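Local coordinates for glycoside hydrolase family 88 protein (Bacteroides vulgatus, PDB 4Q88) that is probably a hydrolase of glycoside hydrolase family 88, acting on carbohydrate, though its own substrate is not established, at residues V95-W100 / W139-A144. Numbering follows the deposited sequence.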
loop_
_atom_site.group_PDB
_atom_site.type_symbol
_atom_site.label_atom_id
_atom_site.label_comp_id
_atom_site.label_asym_id
_atom_site.label_seq_id
_atom_site.Cartn_x
_atom_site.Cartn_y
_atom_site.Cartn_z
ATOM N N VAL A 95 -2.489 -6.400 18.750
ATOM C CA VAL A 95 -1.402 -7.130 18.095
ATOM C C VAL A 95 -1.850 -7.788 16.774
ATOM O O VAL A 95 -1.039 -7.915 15.849
ATOM C CB VAL A 95 -0.800 -8.189 19.012
ATOM C CG1 VAL A 95 0.320 -8.949 18.322
ATOM C CG2 VAL A 95 -0.239 -7.569 20.312
ATOM N N LEU A 96 -3.105 -8.233 16.717
ATOM C CA LEU A 96 -3.637 -8.895 15.539
ATOM C C LEU A 96 -4.376 -7.968 14.589
ATOM O O LEU A 96 -5.013 -8.446 13.638
ATOM C CB LEU A 96 -4.557 -10.047 15.974
ATOM C CG LEU A 96 -3.808 -11.154 16.725
ATOM C CD1 LEU A 96 -4.762 -12.259 17.154
ATOM C CD2 LEU A 96 -2.648 -11.718 15.909
ATOM N N PHE A 97 -4.268 -6.652 14.793
ATOM C CA PHE A 97 -4.848 -5.670 13.878
ATOM C C PHE A 97 -3.750 -5.322 12.859
ATOM O O PHE A 97 -2.635 -4.979 13.214
ATOM C CB PHE A 97 -5.302 -4.452 14.685
ATOM C CG PHE A 97 -5.854 -3.334 13.844
ATOM C CD1 PHE A 97 -6.886 -3.563 12.970
ATOM C CD2 PHE A 97 -5.347 -2.061 13.975
ATOM C CE1 PHE A 97 -7.405 -2.515 12.206
ATOM C CE2 PHE A 97 -5.830 -1.027 13.204
ATOM C CZ PHE A 97 -6.837 -1.280 12.287
ATOM N N GLY A 98 -4.042 -5.481 11.581
ATOM C CA GLY A 98 -3.038 -5.392 10.519
ATOM C C GLY A 98 -2.287 -4.074 10.446
ATOM O O GLY A 98 -1.166 -4.014 10.012
ATOM N N ASP A 99 -2.859 -2.986 10.957
ATOM C CA ASP A 99 -2.107 -1.718 10.977
ATOM C C ASP A 99 -0.888 -1.814 11.936
ATOM O O ASP A 99 0.028 -0.993 11.837
ATOM C CB ASP A 99 -3.011 -0.563 11.440
ATOM C CG ASP A 99 -3.965 -0.079 10.385
ATOM O OD1 ASP A 99 -3.875 -0.533 9.227
ATOM O OD2 ASP A 99 -4.800 0.822 10.747
ATOM N N TRP A 100 -0.857 -2.841 12.811
ATOM C CA TRP A 100 0.297 -3.087 13.699
ATOM C C TRP A 100 1.171 -4.204 13.154
ATOM O O TRP A 100 2.091 -4.658 13.795
ATOM C CB TRP A 100 -0.175 -3.437 15.099
ATOM C CG TRP A 100 -0.577 -2.226 15.881
ATOM C CD1 TRP A 100 -1.831 -1.925 16.363
ATOM C CD2 TRP A 100 0.297 -1.207 16.345
ATOM N NE1 TRP A 100 -1.776 -0.751 17.078
ATOM C CE2 TRP A 100 -0.487 -0.285 17.084
ATOM C CE3 TRP A 100 1.672 -0.952 16.175
ATOM C CZ2 TRP A 100 0.064 0.887 17.650
ATOM C CZ3 TRP A 100 2.231 0.191 16.757
ATOM C CH2 TRP A 100 1.427 1.089 17.500
ATOM N N TRP A 139 -9.000 -9.480 7.814
ATOM C CA TRP A 139 -8.755 -8.397 6.839
ATOM C C TRP A 139 -10.152 -7.887 6.458
ATOM O O TRP A 139 -10.649 -8.065 5.343
ATOM C CB TRP A 139 -7.988 -8.960 5.614
ATOM C CG TRP A 139 -6.643 -9.456 5.948
ATOM C CD1 TRP A 139 -5.957 -9.267 7.125
ATOM C CD2 TRP A 139 -5.789 -10.196 5.097
ATOM N NE1 TRP A 139 -4.726 -9.867 7.051
ATOM C CE2 TRP A 139 -4.614 -10.464 5.818
ATOM C CE3 TRP A 139 -5.920 -10.697 3.783
ATOM C CZ2 TRP A 139 -3.545 -11.158 5.273
ATOM C CZ3 TRP A 139 -4.856 -11.440 3.261
ATOM C CH2 TRP A 139 -3.701 -11.659 3.991
ATOM N N HIS A 140 -10.777 -7.244 7.424
ATOM C CA HIS A 140 -12.190 -6.812 7.337
ATOM C C HIS A 140 -12.353 -5.354 6.827
ATOM O O HIS A 140 -13.466 -4.780 6.888
ATOM C CB HIS A 140 -12.891 -6.927 8.745
ATOM C CG HIS A 140 -12.120 -6.285 9.868
ATOM N ND1 HIS A 140 -12.280 -4.970 10.237
ATOM C CD2 HIS A 140 -11.187 -6.792 10.707
ATOM C CE1 HIS A 140 -11.450 -4.683 11.230
ATOM N NE2 HIS A 140 -10.795 -5.783 11.555
ATOM N N TRP A 141 -11.247 -4.753 6.373
ATOM C CA TRP A 141 -11.233 -3.416 5.741
ATOM C C TRP A 141 -10.239 -3.492 4.598
ATOM O O TRP A 141 -9.232 -4.226 4.706
ATOM C CB TRP A 141 -10.990 -2.301 6.775
ATOM C CG TRP A 141 -9.602 -2.112 7.202
ATOM C CD1 TRP A 141 -8.812 -1.042 6.904
ATOM C CD2 TRP A 141 -8.813 -2.979 8.048
ATOM N NE1 TRP A 141 -7.553 -1.203 7.489
ATOM C CE2 TRP A 141 -7.526 -2.401 8.154
ATOM C CE3 TRP A 141 -9.043 -4.219 8.653
ATOM C CZ2 TRP A 141 -6.490 -3.008 8.852
ATOM C CZ3 TRP A 141 -8.003 -4.834 9.326
ATOM C CH2 TRP A 141 -6.754 -4.210 9.446
ATOM N N VAL A 142 -10.507 -2.821 3.479
ATOM C CA VAL A 142 -9.723 -3.116 2.277
ATOM C C VAL A 142 -8.233 -2.755 2.431
ATOM O O VAL A 142 -7.373 -3.440 1.878
ATOM C CB VAL A 142 -10.326 -2.464 1.022
ATOM C CG1 VAL A 142 -10.118 -0.960 1.039
ATOM C CG2 VAL A 142 -9.697 -3.044 -0.250
ATOM N N ASP A 143 -7.937 -1.739 3.250
ATOM C CA ASP A 143 -6.565 -1.264 3.417
ATOM C C ASP A 143 -5.646 -2.405 3.961
ATOM O O ASP A 143 -4.432 -2.410 3.740
ATOM C CB ASP A 143 -6.437 -0.076 4.355
ATOM C CG ASP A 143 -7.531 0.973 4.242
ATOM O OD1 ASP A 143 -8.687 0.689 3.903
ATOM O OD2 ASP A 143 -7.234 2.091 4.635
ATOM N N ALA A 144 -6.241 -3.362 4.672
ATOM C CA ALA A 144 -5.549 -4.501 5.252
ATOM C C ALA A 144 -4.793 -5.264 4.213
ATOM O O ALA A 144 -3.752 -5.869 4.521
ATOM C CB ALA A 144 -6.502 -5.465 5.926
HETATM O O HOH W 1 -5.210 0.304 7.308
#
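Phe97 sets CE1 over one face of the Trp141 indole, in an offset stack with its six-membered ring, centroids 4.7 Å apart and planes tilted by 27°. The tilt brings one corner closest: Phe97 CE1 sits 3.3 Å from Trp141 CH2, while Phe97 CZ is still 3.9 Å from Trp141 CZ2. Phe97 reaches across with CG anti to its backbone N (chi1 177°), the side chains crossing at about a right angle. On the other face of the indole lies the methyl of Ala144, CB 3.6 Å above the plane and towards the rim, so Trp141 is held between the phenyl ring of Phe97 and the first residue of helix 144-159. Trp141 CG stands between its backbone N and carbonyl carbon (chi1 79°), which turns CE3 over the centre of the neighbouring His140 imidazole.

The rim of the indole meets polar groups near its plane. Gly98 N lies 3.7 Å from Trp141 CH2, and Asp99 OD1 lies 3.6 Å from Trp141 CZ2, its carboxylate almost perpendicular to the ring. No hydrogen bond joins the two segments directly; instead a water takes the indole N-H, 2.8 Å from Trp141 NE1, and donates to Asp99 OD1.

The contact joins two loops of the (alpha/alpha)6-barrel fold of family 88, one leading to helix 103-113 and the other to helix 144-159. Each is shaped by its own backbone bond, Trp100 N to Phe97 O and, closing a type I turn, Ala144 N to Trp141 O. Tyr88 also meets the Phe97 ring, and His140 NE2 is bonded to Ser86 O. A ring on one face and a methyl on the other restrain the indole's tilt, while the bridging water ties the carboxylate to the indole N-H and helps fix where Asp99 OD1 points.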